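Local coordinates for protein heme oxygenase (Leptospira interrogans, PDB 5KZL) that catalyses the oxygen-dependent cleavage of heme to biliverdin, with release of carbon monoxide and iron, at residues Glu49-Val54 with Leu203-Ile208; Glu56-Glu61 with Tyr130-Gly135; Ala84-Leu89 with Gly94-Asn99. The protein carries 1 engineered substitution. All coordinates share one frame; numbering follows the deposited sequence.

Contact 1 of 3, residues Glu49-Val54 with Leu203-Ile208; sequences EAFYYV and LLNQGI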
loop_
_atom_site.group_PDB
_atom_site.type_symbol
_atom_site.label_atom_id
_atom_site.label_comp_id
_atom_site.label_asym_id
_atom_site.label_seq_id
_atom_site.Cartn_x
_atom_site.Cartn_y
_atom_site.Cartn_z
ATOM N N GLU A 49 1.352 3.867 11.681
ATOM C CA GLU A 49 0.196 3.295 12.387
ATOM C C GLU A 49 -0.969 3.151 11.457
ATOM O O GLU A 49 -1.611 2.111 11.475
ATOM C CB GLU A 49 -0.228 4.169 13.550
ATOM C CG GLU A 49 0.781 4.158 14.671
ATOM C CD GLU A 49 0.408 5.093 15.794
ATOM O OE1 GLU A 49 -0.522 5.908 15.624
ATOM O OE2 GLU A 49 1.041 4.991 16.861
ATOM N N ALA A 50 -1.257 4.205 10.659
ATOM C CA ALA A 50 -2.350 4.189 9.688
ATOM C C ALA A 50 -2.129 3.051 8.679
ATOM O O ALA A 50 -3.066 2.311 8.411
ATOM C CB ALA A 50 -2.451 5.529 8.968
ATOM N N PHE A 51 -0.880 2.877 8.176
ATOM C CA PHE A 51 -0.548 1.791 7.249
ATOM C C PHE A 51 -0.678 0.434 7.928
ATOM O O PHE A 51 -1.167 -0.501 7.301
ATOM C CB PHE A 51 0.852 1.976 6.649
ATOM C CG PHE A 51 0.930 2.946 5.489
ATOM C CD1 PHE A 51 -0.167 3.154 4.652
ATOM C CD2 PHE A 51 2.124 3.593 5.181
ATOM C CE1 PHE A 51 -0.082 4.031 3.565
ATOM C CE2 PHE A 51 2.218 4.425 4.067
ATOM C CZ PHE A 51 1.107 4.668 3.287
ATOM N N TYR A 52 -0.285 0.327 9.205
ATOM C CA TYR A 52 -0.471 -0.945 9.901
ATOM C C TYR A 52 -1.932 -1.432 9.796
ATOM O O TYR A 52 -2.164 -2.583 9.410
ATOM C CB TYR A 52 -0.036 -0.890 11.369
ATOM C CG TYR A 52 -0.442 -2.170 12.074
ATOM C CD1 TYR A 52 0.298 -3.339 11.914
ATOM C CD2 TYR A 52 -1.650 -2.255 12.768
ATOM C CE1 TYR A 52 -0.112 -4.543 12.497
ATOM C CE2 TYR A 52 -2.063 -3.447 13.363
ATOM C CZ TYR A 52 -1.295 -4.592 13.216
ATOM O OH TYR A 52 -1.707 -5.774 13.780
ATOM N N TYR A 53 -2.899 -0.576 10.159
ATOM C CA TYR A 53 -4.312 -0.969 10.134
ATOM C C TYR A 53 -4.795 -1.299 8.715
ATOM O O TYR A 53 -5.543 -2.257 8.498
ATOM C CB TYR A 53 -5.174 0.093 10.841
ATOM C CG TYR A 53 -4.901 0.141 12.324
ATOM C CD1 TYR A 53 -5.149 -0.965 13.134
ATOM C CD2 TYR A 53 -4.353 1.279 12.918
ATOM C CE1 TYR A 53 -4.867 -0.943 14.497
ATOM C CE2 TYR A 53 -4.045 1.306 14.281
ATOM C CZ TYR A 53 -4.339 0.200 15.071
ATOM O OH TYR A 53 -4.094 0.188 16.427
ATOM N N VAL A 54 -4.324 -0.524 7.742
ATOM C CA VAL A 54 -4.715 -0.712 6.337
ATOM C C VAL A 54 -4.230 -2.063 5.822
ATOM O O VAL A 54 -5.034 -2.850 5.311
ATOM C CB VAL A 54 -4.191 0.477 5.486
ATOM C CG1 VAL A 54 -4.272 0.175 3.988
ATOM C CG2 VAL A 54 -4.933 1.769 5.840
ATOM N N LEU A 203 -7.561 8.110 -3.323
ATOM C CA LEU A 203 -8.241 9.111 -2.488
ATOM C C LEU A 203 -8.175 8.747 -1.000
ATOM O O LEU A 203 -7.979 9.639 -0.151
ATOM C CB LEU A 203 -9.709 9.240 -2.924
ATOM C CG LEU A 203 -10.411 10.506 -2.416
ATOM C CD1 LEU A 203 -9.926 11.773 -3.199
ATOM C CD2 LEU A 203 -11.920 10.360 -2.520
ATOM N N LEU A 204 -8.313 7.441 -0.683
ATOM C CA LEU A 204 -8.274 6.996 0.724
ATOM C C LEU A 204 -6.878 7.192 1.306
ATOM O O LEU A 204 -6.763 7.590 2.460
ATOM C CB LEU A 204 -8.764 5.554 0.876
ATOM C CG LEU A 204 -10.299 5.355 0.657
ATOM C CD1 LEU A 204 -10.611 3.902 0.335
ATOM C CD2 LEU A 204 -11.080 5.748 1.880
ATOM N N ASN A 205 -5.833 7.017 0.470
ATOM C CA ASN A 205 -4.451 7.287 0.885
ATOM C C ASN A 205 -4.235 8.774 1.111
ATOM O O ASN A 205 -3.608 9.139 2.098
ATOM C CB ASN A 205 -3.456 6.733 -0.141
ATOM C CG ASN A 205 -3.230 5.271 0.098
ATOM O OD1 ASN A 205 -2.380 4.898 0.906
ATOM N ND2 ASN A 205 -4.116 4.423 -0.429
ATOM N N GLN A 206 -4.789 9.647 0.223
ATOM C CA GLN A 206 -4.717 11.110 0.397
ATOM C C GLN A 206 -5.390 11.491 1.728
ATOM O O GLN A 206 -4.899 12.378 2.426
ATOM C CB GLN A 206 -5.419 11.849 -0.756
ATOM C CG GLN A 206 -4.786 11.621 -2.123
ATOM C CD GLN A 206 -5.402 12.439 -3.243
ATOM O OE1 GLN A 206 -5.677 13.639 -3.099
ATOM N NE2 GLN A 206 -5.563 11.821 -4.419
ATOM N N GLY A 207 -6.481 10.794 2.061
ATOM C CA GLY A 207 -7.231 10.984 3.301
ATOM C C GLY A 207 -6.410 10.728 4.551
ATOM O O GLY A 207 -6.404 11.549 5.472
ATOM N N ILE A 208 -5.666 9.616 4.585
ATOM C CA ILE A 208 -4.809 9.315 5.740
ATOM C C ILE A 208 -3.614 10.288 5.790
ATOM O O ILE A 208 -3.254 10.731 6.875
ATOM C CB ILE A 208 -4.392 7.813 5.877
ATOM C CG1 ILE A 208 -3.589 7.314 4.677
ATOM C CG2 ILE A 208 -5.607 6.915 6.160
ATOM C CD1 ILE A 208 -3.100 5.839 4.749
#
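Two torsion choices bring I208 against F51. In I208, CG1 lies between the backbone N and the carbonyl carbon (chi1 61°), and the chain then runs straight across the gap to CD1. In F51, CG sits beside the backbone N, and the ring leans out until its CE1 corner reaches the other segment. I208 CD1 lies 3.7 Å from F51 CE1 and 4.0 Å from F51 CD1, an oblique approach to the ring, the two side chains crossing at about a right angle. The same methyl also reaches the short side chain of A50, more loosely, with CB 4.3 Å from I208 CD1. The axes of segments 49-54 and 203-208 run roughly antiparallel, 144° apart and 11.4 Å at closest approach. This is a wide pairing of the first and last long helices of the all-helical heme oxygenase fold, helix 41-64 and helix 188-210, bridged by long side chains. N205 OD1 lies 3.6 Å from F51 CE1, in the ring plane and at the ring edge, with amide and ring turned 47° against each other. R132 donates a hydrogen bond to that oxygen, while N205 ND2 bonds Y110 OH and V201 O, so both ends of the buried amide are satisfied and its flip is fixed beside the heme, whose nearest atom is about 4 Å from the N205 side chain.

Contact 2 of 3, residues Glu56-Glu61 with Tyr130-Gly135; sequences ESMEEE and YVRYLG. With HEM (protoporphyrin IX containing Fe), chain B.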
loop_
_atom_site.group_PDB
_atom_site.type_symbol
_atom_site.label_atom_id
_atom_site.label_comp_id
_atom_site.label_asym_id
_atom_site.label_seq_id
_atom_site.Cartn_x
_atom_site.Cartn_y
_atom_site.Cartn_z
ATOM N N GLU A 56 -3.087 -4.665 7.587
ATOM C CA GLU A 56 -3.645 -5.762 8.391
ATOM C C GLU A 56 -4.981 -6.193 7.785
ATOM O O GLU A 56 -5.196 -7.387 7.579
ATOM C CB GLU A 56 -3.834 -5.331 9.852
ATOM C CG GLU A 56 -4.645 -6.310 10.688
ATOM C CD GLU A 56 -4.855 -5.853 12.115
ATOM O OE1 GLU A 56 -5.430 -4.759 12.321
ATOM O OE2 GLU A 56 -4.436 -6.593 13.033
ATOM N N SER A 57 -5.864 -5.225 7.484
ATOM C CA SER A 57 -7.182 -5.479 6.882
ATOM C C SER A 57 -7.046 -6.025 5.458
ATOM O O SER A 57 -7.652 -7.053 5.138
ATOM C CB SER A 57 -8.023 -4.210 6.867
ATOM O OG SER A 57 -9.314 -4.531 6.365
ATOM N N MET A 58 -6.236 -5.341 4.602
ATOM C CA MET A 58 -6.050 -5.804 3.235
ATOM C C MET A 58 -5.549 -7.247 3.197
ATOM O O MET A 58 -6.098 -8.038 2.422
ATOM C CB MET A 58 -5.153 -4.836 2.454
ATOM C CG MET A 58 -4.960 -5.239 1.011
ATOM S SD MET A 58 -4.222 -3.951 -0.004
ATOM C CE MET A 58 -2.654 -3.824 0.716
ATOM N N GLU A 59 -4.577 -7.616 4.068
ATOM C CA GLU A 59 -4.010 -8.972 4.133
ATOM C C GLU A 59 -4.998 -9.968 4.712
ATOM O O GLU A 59 -5.065 -11.098 4.222
ATOM C CB GLU A 59 -2.641 -8.977 4.822
ATOM C CG GLU A 59 -1.709 -8.144 3.938
ATOM C CD GLU A 59 -0.435 -7.475 4.418
ATOM O OE1 GLU A 59 0.070 -7.808 5.512
ATOM O OE2 GLU A 59 0.110 -6.668 3.632
ATOM N N GLU A 60 -5.858 -9.521 5.635
ATOM C CA GLU A 60 -6.918 -10.400 6.141
ATOM C C GLU A 60 -7.883 -10.768 4.994
ATOM O O GLU A 60 -8.224 -11.938 4.801
ATOM C CB GLU A 60 -7.689 -9.690 7.252
ATOM C CG GLU A 60 -7.050 -9.851 8.611
ATOM C CD GLU A 60 -7.749 -9.085 9.718
ATOM O OE1 GLU A 60 -8.874 -8.581 9.486
ATOM O OE2 GLU A 60 -7.158 -8.972 10.817
ATOM N N GLU A 61 -8.277 -9.760 4.213
ATOM C CA GLU A 61 -9.216 -9.897 3.105
ATOM C C GLU A 61 -8.622 -10.600 1.878
ATOM O O GLU A 61 -9.318 -11.404 1.252
ATOM C CB GLU A 61 -9.837 -8.524 2.768
ATOM C CG GLU A 61 -10.607 -7.880 3.931
ATOM C CD GLU A 61 -11.495 -8.794 4.759
ATOM O OE1 GLU A 61 -12.182 -9.670 4.185
ATOM O OE2 GLU A 61 -11.489 -8.646 5.999
ATOM N N TYR A 130 -2.878 -3.432 -6.444
ATOM C CA TYR A 130 -2.174 -2.543 -7.381
ATOM C C TYR A 130 -1.690 -1.235 -6.731
ATOM O O TYR A 130 -0.495 -0.931 -6.770
ATOM C CB TYR A 130 -3.046 -2.234 -8.636
ATOM C CG TYR A 130 -2.480 -1.115 -9.500
ATOM C CD1 TYR A 130 -1.442 -1.355 -10.397
ATOM C CD2 TYR A 130 -2.977 0.183 -9.410
ATOM C CE1 TYR A 130 -0.898 -0.321 -11.171
ATOM C CE2 TYR A 130 -2.415 1.229 -10.151
ATOM C CZ TYR A 130 -1.409 0.963 -11.065
ATOM O OH TYR A 130 -0.860 1.996 -11.798
ATOM N N VAL A 131 -2.622 -0.441 -6.193
ATOM C CA VAL A 131 -2.325 0.886 -5.658
ATOM C C VAL A 131 -1.303 0.812 -4.552
ATOM O O VAL A 131 -0.306 1.513 -4.627
ATOM C CB VAL A 131 -3.586 1.698 -5.254
ATOM C CG1 VAL A 131 -3.189 3.046 -4.673
ATOM C CG2 VAL A 131 -4.506 1.899 -6.454
ATOM N N ARG A 132 -1.531 -0.038 -3.551
ATOM C CA ARG A 132 -0.566 -0.185 -2.467
ATOM C C ARG A 132 0.675 -1.053 -2.845
ATOM O O ARG A 132 1.777 -0.519 -2.831
ATOM C CB ARG A 132 -1.234 -0.677 -1.154
ATOM C CG ARG A 132 -2.068 0.408 -0.405
ATOM C CD ARG A 132 -1.438 1.819 -0.232
ATOM N NE ARG A 132 -0.024 1.796 0.172
ATOM C CZ ARG A 132 0.785 2.850 0.271
ATOM N NH1 ARG A 132 0.323 4.082 0.049
ATOM N NH2 ARG A 132 2.065 2.684 0.581
ATOM N N TYR A 133 0.528 -2.360 -3.140
ATOM C CA TYR A 133 1.727 -3.204 -3.359
ATOM C C TYR A 133 2.562 -2.863 -4.555
ATOM O O TYR A 133 3.788 -2.873 -4.428
ATOM C CB TYR A 133 1.382 -4.681 -3.428
ATOM C CG TYR A 133 0.730 -5.250 -2.192
ATOM C CD1 TYR A 133 1.229 -4.964 -0.916
ATOM C CD2 TYR A 133 -0.322 -6.149 -2.294
ATOM C CE1 TYR A 133 0.651 -5.522 0.225
ATOM C CE2 TYR A 133 -0.897 -6.725 -1.164
ATOM C CZ TYR A 133 -0.407 -6.409 0.091
ATOM O OH TYR A 133 -1.005 -6.962 1.189
ATOM N N LEU A 134 1.943 -2.577 -5.731
ATOM C CA LEU A 134 2.827 -2.265 -6.859
ATOM C C LEU A 134 3.569 -0.938 -6.610
ATOM O O LEU A 134 4.742 -0.838 -6.957
ATOM C CB LEU A 134 2.114 -2.325 -8.241
ATOM C CG LEU A 134 3.040 -2.208 -9.465
ATOM C CD1 LEU A 134 4.194 -3.236 -9.443
ATOM C CD2 LEU A 134 2.253 -2.276 -10.751
ATOM N N GLY A 135 2.921 0.003 -5.920
ATOM C CA GLY A 135 3.546 1.263 -5.511
ATOM C C GLY A 135 4.695 1.024 -4.549
ATOM O O GLY A 135 5.781 1.589 -4.718
HETATM C CHA HEM B . 5.008 3.973 -9.107
HETATM C CHB HEM B . 1.481 4.202 -5.945
HETATM C CHC HEM B . 3.736 7.859 -3.849
HETATM C CHD HEM B . 7.538 6.980 -6.419
HETATM C C1A HEM B . 3.870 3.725 -8.419
HETATM C C2A HEM B . 2.881 2.775 -8.839
HETATM C C3A HEM B . 1.885 2.866 -7.962
HETATM C C4A HEM B . 2.240 3.819 -7.007
HETATM C CMA HEM B . 0.639 2.072 -7.937
HETATM C CAA HEM B . 2.940 1.847 -10.026
HETATM C CBA HEM B . 2.588 2.546 -11.358
HETATM C CGA HEM B . 2.507 1.554 -12.443
HETATM O O1A HEM B . 1.484 1.379 -13.030
HETATM O O2A HEM B . 3.512 0.916 -12.712
HETATM C C1B HEM B . 1.768 5.250 -5.087
HETATM C C2B HEM B . 0.852 5.733 -4.064
HETATM C C3B HEM B . 1.507 6.762 -3.493
HETATM C C4B HEM B . 2.802 6.900 -4.176
HETATM C CMB HEM B . -0.486 5.198 -3.686
HETATM C CAB HEM B . 1.119 7.622 -2.447
HETATM C CBB HEM B . -0.081 7.579 -2.163
HETATM C C1C HEM B . 5.031 7.882 -4.227
HETATM C C2C HEM B . 6.090 8.579 -3.581
HETATM C C3C HEM B . 7.176 8.306 -4.327
HETATM C C4C HEM B . 6.783 7.423 -5.395
HETATM C CMC HEM B . 5.995 9.434 -2.318
HETATM C CAC HEM B . 8.495 8.826 -4.054
HETATM C CBC HEM B . 9.526 8.252 -4.525
HETATM C C1D HEM B . 7.118 6.153 -7.441
HETATM C C2D HEM B . 7.993 5.761 -8.575
HETATM C C3D HEM B . 7.301 4.909 -9.288
HETATM C C4D HEM B . 5.996 4.789 -8.622
HETATM C CMD HEM B . 9.401 6.189 -8.803
HETATM C CAD HEM B . 7.760 4.260 -10.564
HETATM C CBD HEM B . 8.736 3.161 -10.367
HETATM C CGD HEM B . 9.161 2.514 -11.645
HETATM O O1D HEM B . 8.549 2.654 -12.634
HETATM O O2D HEM B . 10.139 1.831 -11.614
HETATM N NA HEM B . 3.396 4.336 -7.328
HETATM N NB HEM B . 2.806 6.013 -5.075
HETATM N NC HEM B . 5.496 7.243 -5.276
HETATM N ND HEM B . 5.960 5.535 -7.532
HETATM FE FE HEM B . 4.441 5.786 -6.347
HETATM O O HOH W 1 5.368 4.295 -4.895
#
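Y133 reaches segment 56-61 of helix 41-64 and ends on E59. From CB, which points toward that segment, CG sits beside the backbone N and the ring extends away from its own helix. M58 is deposited in two conformers; in the one described, and so tentatively, its CE lies over one ring face, 3.9 Å from the centroid, in a CH-pi contact that brings it within 3.5 Å of Y133 CZ, with an oblique Met-aromatic sulfur contact beside it. Y133 CE1 meets both partners, M58 CE at 3.7 Å and E59 OE2 at 3.6 Å; that oxygen stands at the ring edge, carboxylate and ring planes 23° apart. At the tip, Y133 OH donates to E59 OE2 (2.7 Å), on the anti side of the carboxylate and 17° out of its plane. Backbone N atoms of R81 and K82 also bind this carboxylate. On the far side of helix 125-151, Y130 OH donates to heme propionate O1A, and G135 CA comes to 3.2 Å from HEM C4A, closeness that glycine permits. G135 O, on this distal helix, accepts from the iron-bound water. The axes of the two short segments cross at -103°; S57 and R132 touch helix 105-120, V131 helix 188-210 and L134 helix 170-183.

Contact 3 of 3, residues Ala84-Leu89 with Gly94-Asn99; sequences ALLEDL and GTWKPN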
loop_
_atom_site.group_PDB
_atom_site.type_symbol
_atom_site.label_atom_id
_atom_site.label_comp_id
_atom_site.label_asym_id
_atom_site.label_seq_id
_atom_site.Cartn_x
_atom_site.Cartn_y
_atom_site.Cartn_z
ATOM N N ALA A 84 6.219 -6.224 8.559
ATOM C CA ALA A 84 7.273 -5.221 8.331
ATOM C C ALA A 84 6.893 -3.942 9.089
ATOM O O ALA A 84 7.741 -3.374 9.785
ATOM C CB ALA A 84 7.416 -4.927 6.845
ATOM N N LEU A 85 5.601 -3.537 9.007
ATOM C CA LEU A 85 5.059 -2.367 9.708
ATOM C C LEU A 85 5.175 -2.494 11.225
ATOM O O LEU A 85 5.652 -1.555 11.873
ATOM C CB LEU A 85 3.622 -2.061 9.253
ATOM C CG LEU A 85 3.593 -1.419 7.856
ATOM C CD1 LEU A 85 2.264 -1.559 7.203
ATOM C CD2 LEU A 85 4.024 0.051 7.905
ATOM N N LEU A 86 4.815 -3.668 11.776
ATOM C CA LEU A 86 4.942 -3.961 13.218
ATOM C C LEU A 86 6.374 -3.776 13.691
ATOM O O LEU A 86 6.606 -3.189 14.757
ATOM C CB LEU A 86 4.519 -5.414 13.511
ATOM C CG LEU A 86 3.049 -5.622 13.718
ATOM C CD1 LEU A 86 2.752 -7.106 13.819
ATOM C CD2 LEU A 86 2.506 -4.793 14.952
ATOM N N GLU A 87 7.335 -4.278 12.896
ATOM C CA GLU A 87 8.753 -4.170 13.205
ATOM C C GLU A 87 9.218 -2.710 13.222
ATOM O O GLU A 87 9.854 -2.289 14.182
ATOM C CB GLU A 87 9.581 -5.003 12.232
ATOM C CG GLU A 87 11.002 -5.169 12.714
ATOM C CD GLU A 87 11.865 -5.934 11.746
ATOM O OE1 GLU A 87 11.806 -7.184 11.743
ATOM O OE2 GLU A 87 12.606 -5.276 10.988
ATOM N N ASP A 88 8.833 -1.913 12.210
ATOM C CA ASP A 88 9.186 -0.486 12.186
ATOM C C ASP A 88 8.520 0.233 13.353
ATOM O O ASP A 88 9.168 1.051 13.990
ATOM C CB ASP A 88 8.800 0.176 10.845
ATOM C CG ASP A 88 9.621 -0.335 9.677
ATOM O OD1 ASP A 88 10.678 -0.970 9.919
ATOM O OD2 ASP A 88 9.220 -0.094 8.529
ATOM N N LEU A 89 7.257 -0.114 13.674
ATOM C CA LEU A 89 6.557 0.487 14.811
ATOM C C LEU A 89 7.280 0.201 16.136
ATOM O O LEU A 89 7.434 1.093 16.965
ATOM C CB LEU A 89 5.088 0.080 14.859
ATOM C CG LEU A 89 4.215 0.780 13.819
ATOM C CD1 LEU A 89 2.955 0.006 13.590
ATOM C CD2 LEU A 89 3.903 2.224 14.258
ATOM N N GLY A 94 9.466 1.615 20.713
ATOM C CA GLY A 94 10.094 0.768 21.722
ATOM C C GLY A 94 9.174 -0.413 21.969
ATOM O O GLY A 94 9.574 -1.569 21.848
ATOM N N THR A 95 7.897 -0.111 22.264
ATOM C CA THR A 95 6.813 -1.069 22.445
ATOM C C THR A 95 5.561 -0.427 21.840
ATOM O O THR A 95 5.157 0.657 22.271
ATOM C CB THR A 95 6.691 -1.534 23.916
ATOM O OG1 THR A 95 5.486 -2.271 24.059
ATOM C CG2 THR A 95 6.734 -0.382 24.933
ATOM N N TRP A 96 4.992 -1.041 20.799
ATOM C CA TRP A 96 3.806 -0.441 20.223
ATOM C C TRP A 96 2.552 -1.179 20.644
ATOM O O TRP A 96 2.346 -2.324 20.272
ATOM C CB TRP A 96 3.903 -0.245 18.701
ATOM C CG TRP A 96 2.729 0.480 18.118
ATOM C CD1 TRP A 96 2.431 1.809 18.250
ATOM C CD2 TRP A 96 1.703 -0.082 17.289
ATOM N NE1 TRP A 96 1.281 2.107 17.554
ATOM C CE2 TRP A 96 0.805 0.961 16.967
ATOM C CE3 TRP A 96 1.456 -1.368 16.781
ATOM C CZ2 TRP A 96 -0.334 0.753 16.177
ATOM C CZ3 TRP A 96 0.328 -1.573 15.994
ATOM C CH2 TRP A 96 -0.547 -0.520 15.694
ATOM N N LYS A 97 1.709 -0.495 21.422
ATOM C CA LYS A 97 0.428 -1.021 21.891
ATOM C C LYS A 97 -0.714 -0.493 20.963
ATOM O O LYS A 97 -0.986 0.713 20.987
ATOM C CB LYS A 97 0.203 -0.637 23.382
ATOM C CG LYS A 97 -1.183 -0.990 23.942
ATOM C CD LYS A 97 -1.260 -2.408 24.519
ATOM C CE LYS A 97 -2.682 -2.903 24.652
ATOM N NZ LYS A 97 -3.445 -2.160 25.690
ATOM N N PRO A 98 -1.366 -1.369 20.140
ATOM C CA PRO A 98 -2.460 -0.895 19.263
ATOM C C PRO A 98 -3.617 -0.204 19.993
ATOM O O PRO A 98 -4.167 0.758 19.470
ATOM C CB PRO A 98 -2.932 -2.182 18.554
ATOM C CG PRO A 98 -1.744 -3.091 18.607
ATOM C CD PRO A 98 -1.132 -2.816 19.949
ATOM N N ASN A 99 -3.978 -0.669 21.204
ATOM C CA ASN A 99 -5.077 -0.060 21.956
ATOM C C ASN A 99 -4.732 1.352 22.444
ATOM O O ASN A 99 -5.628 2.186 22.596
ATOM C CB ASN A 99 -5.553 -0.980 23.081
ATOM C CG ASN A 99 -6.046 -2.313 22.560
ATOM O OD1 ASN A 99 -5.275 -3.127 22.029
ATOM N ND2 ASN A 99 -7.347 -2.551 22.667
#
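L89 and W96 form the tight half of this contact. L89 CD1 sits over one face of the indole, 3.8 Å from the centroid of the six-membered ring and 10° off its normal, a nearly vertical CH-pi approach. Behind it, L89 CB is 4.0 Å from W96 CB, so the leucine crosses the indole obliquely, its CB near the root and its CD1 over the benzo ring. L86 comes from another direction: its CD2 stands at the ring edge, 4.0 Å from W96 CE3, and the two side chains cross at about a right angle. The indole is directed there by its first torsion, with CG opposite the backbone N (chi1 -175°). P98 N lies over the centre of the opposite face, and H101 also stacks on the indole, while NE1 donates to E49 OE2, fixing the rotation of the ring.

The solvent side is much looser. G94 leaves the helix with positive phi (87°), a conformation that suits glycine, and its N lies 4.3 Å from L89 O, too far for a bond. T95, exposed, points its CB away from the helix. The segment thus folds the chain back after helix 82-93 and lays W96 against the helix just ended. Helix 41-64 borders the contact through Y52, which meets W96 edge-to-face and touches L86, through E49 on L89, and through Y53 on P98.

In the fold
Contacts 1 and 2 lie in the core, their centres about 8 and 5 Å from the centre of the chain, and both use helix 41-64; the centre of contact 3 sits about 17 Å out, where helix 82-93 gives way to a loop. Their chemistry follows this gradient. Contact 2 joins its helices with a buried tyrosine–carboxylate bond and has the heme on its far side, contact 1 pairs helices by apolar packing with one amide at its margin, and contact 3 is leucine on indole, open to solvent at one end. Contacts 1 and 2 meet through the side chains of N205, F51 and R132; contacts 1 and 3 meet along helix 41-64. Contacts 2 and 3 do not touch, their nearest atoms being about 6 Å apart.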